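Agarase (Pseudoalteromonas fuliginea, PDB 6XJ9) probably hydrolyses the glycosidic linkages of agarose, as a marine bacterial agarase of glycoside hydrolase family 50. Local coordinates at residues A451-S463 with P473-T487. Sequence-based numbering, arbitrary orientation.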
loop_
_atom_site.group_PDB
_atom_site.type_symbol
_atom_site.label_atom_id
_atom_site.label_comp_id
_atom_site.label_asym_id
_atom_site.label_seq_id
_atom_site.Cartn_x
_atom_site.Cartn_y
_atom_site.Cartn_z
ATOM N N ALA A 451 30.679 -7.647 -7.937
ATOM C CA ALA A 451 31.203 -9.000 -8.051
ATOM C C ALA A 451 31.638 -9.508 -6.674
ATOM O O ALA A 451 31.700 -8.748 -5.708
ATOM C CB ALA A 451 32.342 -9.036 -9.045
ATOM N N ASN A 452 31.945 -10.803 -6.606
ATOM C CA ASN A 452 32.248 -11.455 -5.346
ATOM C C ASN A 452 33.150 -12.660 -5.585
ATOM O O ASN A 452 33.128 -13.260 -6.655
ATOM C CB ASN A 452 30.970 -11.913 -4.642
ATOM C CG ASN A 452 30.330 -13.108 -5.312
ATOM O OD1 ASN A 452 29.560 -12.966 -6.269
ATOM N ND2 ASN A 452 30.661 -14.292 -4.834
ATOM N N GLY A 453 33.926 -13.003 -4.557
ATOM C CA GLY A 453 34.561 -14.306 -4.437
ATOM C C GLY A 453 34.588 -14.769 -2.981
ATOM O O GLY A 453 34.429 -13.952 -2.075
ATOM N N TRP A 454 34.718 -16.092 -2.792
ATOM C CA TRP A 454 34.933 -16.728 -1.503
ATOM C C TRP A 454 36.351 -17.280 -1.483
ATOM O O TRP A 454 36.723 -18.010 -2.396
ATOM C CB TRP A 454 33.980 -17.917 -1.314
ATOM C CG TRP A 454 32.516 -17.639 -1.422
ATOM C CD1 TRP A 454 31.716 -17.831 -2.513
ATOM C CD2 TRP A 454 31.661 -17.166 -0.369
ATOM N NE1 TRP A 454 30.425 -17.481 -2.221
ATOM C CE2 TRP A 454 30.361 -17.064 -0.914
ATOM C CE3 TRP A 454 31.870 -16.802 0.969
ATOM C CZ2 TRP A 454 29.272 -16.634 -0.156
ATOM C CZ3 TRP A 454 30.795 -16.372 1.713
ATOM C CH2 TRP A 454 29.514 -16.282 1.154
ATOM N N ILE A 455 37.113 -16.984 -0.424
ATOM C CA ILE A 455 38.413 -17.613 -0.249
ATOM C C ILE A 455 38.234 -18.927 0.513
ATOM O O ILE A 455 37.893 -18.941 1.701
ATOM C CB ILE A 455 39.443 -16.672 0.404
ATOM C CG1 ILE A 455 39.631 -15.406 -0.443
ATOM C CG2 ILE A 455 40.760 -17.403 0.595
ATOM C CD1 ILE A 455 40.542 -14.374 0.192
ATOM N N ILE A 456 38.455 -20.022 -0.217
ATOM C CA ILE A 456 38.247 -21.376 0.260
ATOM C C ILE A 456 39.506 -22.161 -0.079
ATOM O O ILE A 456 40.126 -21.907 -1.107
ATOM C CB ILE A 456 37.007 -22.002 -0.416
ATOM C CG1 ILE A 456 35.708 -21.276 -0.059
ATOM C CG2 ILE A 456 36.916 -23.497 -0.164
ATOM C CD1 ILE A 456 35.360 -21.256 1.411
ATOM N N GLY A 457 39.867 -23.118 0.776
ATOM C CA GLY A 457 41.069 -23.897 0.519
ATOM C C GLY A 457 41.440 -24.812 1.677
ATOM O O GLY A 457 40.689 -24.948 2.643
ATOM N N ASP A 458 42.624 -25.418 1.556
ATOM C CA ASP A 458 43.108 -26.385 2.522
ATOM C C ASP A 458 44.206 -25.753 3.372
ATOM O O ASP A 458 44.945 -26.467 4.045
ATOM C CB ASP A 458 43.599 -27.656 1.819
ATOM C CG ASP A 458 42.502 -28.465 1.145
ATOM O OD1 ASP A 458 41.407 -28.594 1.737
ATOM O OD2 ASP A 458 42.750 -28.965 0.031
ATOM N N PHE A 459 44.323 -24.414 3.326
ATOM C CA PHE A 459 45.226 -23.700 4.216
ATOM C C PHE A 459 44.887 -24.067 5.663
ATOM O O PHE A 459 43.806 -24.569 5.932
ATOM C CB PHE A 459 45.168 -22.187 3.965
ATOM C CG PHE A 459 43.783 -21.649 3.710
ATOM C CD1 PHE A 459 42.870 -21.517 4.747
ATOM C CD2 PHE A 459 43.377 -21.325 2.428
ATOM C CE1 PHE A 459 41.587 -21.049 4.509
ATOM C CE2 PHE A 459 42.093 -20.857 2.188
ATOM C CZ PHE A 459 41.201 -20.716 3.231
ATOM N N LYS A 460 45.832 -23.826 6.579
ATOM C CA LYS A 460 45.632 -24.019 8.005
ATOM C C LYS A 460 44.550 -23.068 8.509
ATOM O O LYS A 460 44.291 -22.031 7.906
ATOM C CB LYS A 460 46.937 -23.714 8.743
ATOM C CG LYS A 460 48.016 -24.787 8.648
ATOM C CD LYS A 460 49.386 -24.245 8.992
ATOM C CE LYS A 460 50.188 -25.167 9.885
ATOM N NZ LYS A 460 50.604 -26.393 9.174
ATOM N N THR A 461 43.943 -23.412 9.649
ATOM C CA THR A 461 42.820 -22.643 10.156
ATOM C C THR A 461 43.035 -22.283 11.622
ATOM O O THR A 461 43.878 -22.873 12.298
ATOM C CB THR A 461 41.511 -23.405 9.942
ATOM O OG1 THR A 461 41.591 -24.613 10.709
ATOM C CG2 THR A 461 41.260 -23.704 8.480
ATOM N N VAL A 462 42.285 -21.273 12.074
ATOM C CA VAL A 462 42.203 -20.898 13.475
ATOM C C VAL A 462 40.737 -20.963 13.882
ATOM O O VAL A 462 39.849 -20.980 13.029
ATOM C CB VAL A 462 42.799 -19.504 13.758
ATOM C CG1 VAL A 462 44.320 -19.524 13.797
ATOM C CG2 VAL A 462 42.261 -18.412 12.839
ATOM N N SER A 463 40.498 -21.005 15.191
ATOM C CA SER A 463 39.134 -21.114 15.672
ATOM C C SER A 463 38.882 -20.064 16.745
ATOM O O SER A 463 39.823 -19.560 17.355
ATOM C CB SER A 463 38.856 -22.494 16.189
ATOM O OG SER A 463 37.610 -22.523 16.869
ATOM N N PRO A 473 40.460 -18.625 8.481
ATOM C CA PRO A 473 41.735 -18.932 7.834
ATOM C C PRO A 473 42.920 -18.564 8.721
ATOM O O PRO A 473 42.931 -17.499 9.346
ATOM C CB PRO A 473 41.737 -18.036 6.592
ATOM C CG PRO A 473 40.791 -16.904 6.952
ATOM C CD PRO A 473 39.725 -17.531 7.830
ATOM N N ASP A 474 43.933 -19.435 8.759
ATOM C CA ASP A 474 45.192 -18.977 9.320
ATOM C C ASP A 474 45.892 -18.137 8.262
ATOM O O ASP A 474 46.528 -18.672 7.347
ATOM C CB ASP A 474 46.097 -20.097 9.830
ATOM C CG ASP A 474 47.294 -19.546 10.580
ATOM O OD1 ASP A 474 47.820 -18.465 10.169
ATOM O OD2 ASP A 474 47.673 -20.171 11.579
ATOM N N VAL A 475 45.763 -16.818 8.418
ATOM C CA VAL A 475 46.106 -15.885 7.354
ATOM C C VAL A 475 47.619 -15.719 7.229
ATOM O O VAL A 475 48.087 -15.150 6.240
ATOM C CB VAL A 475 45.368 -14.541 7.514
ATOM C CG1 VAL A 475 43.870 -14.720 7.319
ATOM C CG2 VAL A 475 45.659 -13.882 8.854
ATOM N N PHE A 476 48.373 -16.231 8.212
ATOM C CA PHE A 476 49.832 -16.228 8.155
ATOM C C PHE A 476 50.357 -17.513 7.511
ATOM O O PHE A 476 51.571 -17.677 7.373
ATOM C CB PHE A 476 50.447 -15.994 9.540
ATOM C CG PHE A 476 50.307 -14.583 10.055
ATOM C CD1 PHE A 476 51.185 -13.586 9.651
ATOM C CD2 PHE A 476 49.286 -14.243 10.932
ATOM C CE1 PHE A 476 51.044 -12.285 10.116
ATOM C CE2 PHE A 476 49.144 -12.939 11.389
ATOM C CZ PHE A 476 50.019 -11.962 10.977
ATOM N N ASP A 477 49.446 -18.423 7.132
ATOM C CA ASP A 477 49.824 -19.622 6.392
ATOM C C ASP A 477 50.040 -19.223 4.934
ATOM O O ASP A 477 49.114 -18.724 4.302
ATOM C CB ASP A 477 48.790 -20.751 6.551
ATOM C CG ASP A 477 49.078 -22.023 5.756
ATOM O OD1 ASP A 477 50.216 -22.174 5.266
ATOM O OD2 ASP A 477 48.164 -22.861 5.634
ATOM N N PRO A 478 51.256 -19.384 4.355
ATOM C CA PRO A 478 51.492 -18.975 2.967
ATOM C C PRO A 478 50.412 -19.486 2.016
ATOM O O PRO A 478 50.032 -18.775 1.098
ATOM C CB PRO A 478 52.888 -19.539 2.653
ATOM C CG PRO A 478 53.580 -19.524 4.006
ATOM C CD PRO A 478 52.489 -19.856 5.008
ATOM N N GLU A 479 49.886 -20.691 2.274
ATOM C CA GLU A 479 48.837 -21.236 1.424
ATOM C C GLU A 479 47.609 -20.319 1.408
ATOM O O GLU A 479 46.874 -20.334 0.428
ATOM C CB GLU A 479 48.485 -22.680 1.802
ATOM C CG GLU A 479 47.434 -23.329 0.901
ATOM C CD GLU A 479 47.799 -23.564 -0.563
ATOM O OE1 GLU A 479 49.010 -23.473 -0.901
ATOM O OE2 GLU A 479 46.868 -23.830 -1.374
ATOM N N PHE A 480 47.372 -19.539 2.479
ATOM C CA PHE A 480 46.214 -18.652 2.474
ATOM C C PHE A 480 46.395 -17.606 1.377
ATOM O O PHE A 480 45.464 -17.295 0.646
ATOM C CB PHE A 480 45.919 -17.997 3.835
ATOM C CG PHE A 480 44.808 -16.969 3.764
ATOM C CD1 PHE A 480 43.480 -17.364 3.643
ATOM C CD2 PHE A 480 45.081 -15.603 3.759
ATOM C CE1 PHE A 480 42.456 -16.431 3.559
ATOM C CE2 PHE A 480 44.057 -14.670 3.666
ATOM C CZ PHE A 480 42.743 -15.083 3.565
ATOM N N THR A 481 47.622 -17.096 1.251
ATOM C CA THR A 481 47.937 -16.112 0.226
ATOM C C THR A 481 47.771 -16.712 -1.169
ATOM O O THR A 481 47.224 -16.056 -2.053
ATOM C CB THR A 481 49.313 -15.491 0.485
ATOM O OG1 THR A 481 49.175 -14.777 1.715
ATOM C CG2 THR A 481 49.766 -14.572 -0.631
ATOM N N VAL A 482 48.242 -17.953 -1.363
ATOM C CA VAL A 482 48.043 -18.643 -2.633
ATOM C C VAL A 482 46.549 -18.652 -2.975
ATOM O O VAL A 482 46.163 -18.270 -4.074
ATOM C CB VAL A 482 48.660 -20.062 -2.631
ATOM C CG1 VAL A 482 48.361 -20.828 -3.913
ATOM C CG2 VAL A 482 50.159 -20.051 -2.364
ATOM N N ARG A 483 45.702 -19.042 -2.015
ATOM C CA ARG A 483 44.281 -19.243 -2.276
ATOM C C ARG A 483 43.558 -17.906 -2.454
ATOM O O ARG A 483 42.607 -17.816 -3.233
ATOM C CB ARG A 483 43.649 -20.114 -1.185
ATOM C CG ARG A 483 43.978 -21.600 -1.301
ATOM C CD ARG A 483 42.972 -22.324 -2.180
ATOM N NE ARG A 483 43.176 -22.197 -3.618
ATOM C CZ ARG A 483 42.215 -22.034 -4.531
ATOM N NH1 ARG A 483 40.948 -21.927 -4.168
ATOM N NH2 ARG A 483 42.535 -21.948 -5.810
ATOM N N ALA A 484 43.994 -16.878 -1.715
ATOM C CA ALA A 484 43.465 -15.529 -1.890
ATOM C C ALA A 484 43.716 -15.074 -3.325
ATOM O O ALA A 484 42.792 -14.651 -4.018
ATOM C CB ALA A 484 44.112 -14.581 -0.904
ATOM N N ASN A 485 44.984 -15.167 -3.749
ATOM C CA ASN A 485 45.414 -14.783 -5.090
ATOM C C ASN A 485 44.567 -15.499 -6.136
ATOM O O ASN A 485 44.016 -14.869 -7.028
ATOM C CB ASN A 485 46.896 -15.086 -5.320
ATOM C CG ASN A 485 47.798 -14.047 -4.696
ATOM O OD1 ASN A 485 47.396 -12.896 -4.541
ATOM N ND2 ASN A 485 49.019 -14.438 -4.352
ATOM N N GLU A 486 44.448 -16.823 -5.991
ATOM C CA GLU A 486 43.743 -17.666 -6.943
ATOM C C GLU A 486 42.251 -17.326 -6.989
ATOM O O GLU A 486 41.652 -17.317 -8.064
ATOM C CB GLU A 486 43.986 -19.135 -6.600
ATOM C CG GLU A 486 45.252 -19.688 -7.244
ATOM C CD GLU A 486 45.785 -21.023 -6.738
ATOM O OE1 GLU A 486 46.990 -21.294 -6.979
ATOM O OE2 GLU A 486 45.015 -21.784 -6.102
ATOM N N THR A 487 41.644 -17.064 -5.820
ATOM C CA THR A 487 40.255 -16.626 -5.768
ATOM C C THR A 487 40.094 -15.322 -6.552
ATOM O O THR A 487 39.182 -15.175 -7.367
ATOM C CB THR A 487 39.791 -16.452 -4.315
ATOM O OG1 THR A 487 39.992 -17.708 -3.671
ATOM C CG2 THR A 487 38.343 -16.026 -4.183
HETATM O O HOH W 1 38.531 -20.095 -3.072
HETATM O O HOH W 2 46.719 -22.654 12.155
#
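Phe459 lies against the first turns of helix 478-495, the edge of Phe480 pointing into one face of its ring in a T-shaped pair, centroids 5.3 Å apart and planes at 82°. From its root outward, Phe459 CB rests 3.5 Å from Asp477 OD2, near Phe480 N and Glu479 CB and CG; CG meets Phe480 CA. CD1 and CE1 then run beside Pro473, CE1 lying 3.7 Å from Pro473 CB. CD2 and CE2 meet Arg483 CB and CG at the ring edge. Phe480 CD1 stands over the ring centre, nearest CE2 and CZ, and Gly457 C lies over the opposite face. With CG between the backbone N and the carbonyl carbon (chi1 40°), the ring turns in among Pro473, Phe480 and Arg483. The folded Arg483 chain carries its guanidinium back to Ile456 O, which lies in its plane, and NH1 donates a nearly straight 3.2 Å bond; NH2 forms a salt bridge with Glu486 OE2. Asp477, the N-cap, takes Lys460 N on the anti lone pair of OD2 at 2.7 Å. Water 1 links Trp454 O and Ile456 N to Thr487 OG1. Ile455 packs CG2 on Phe480 CE1 and CD1 on Ala484 CB, and touches Val602 of helix 584-609. The contact thus lays the chain leaving strand 449-453, which pairs in parallel with strand 501-506, consistent with family 50's (beta/alpha)8 barrel, along helix 478-495. It ends where Asp474 N bonds Lys460 O (2.8 Å) and Thr461 and Pro473 form an antiparallel non-hydrogen-bonded pair, beside helices 523-529 and 537-550.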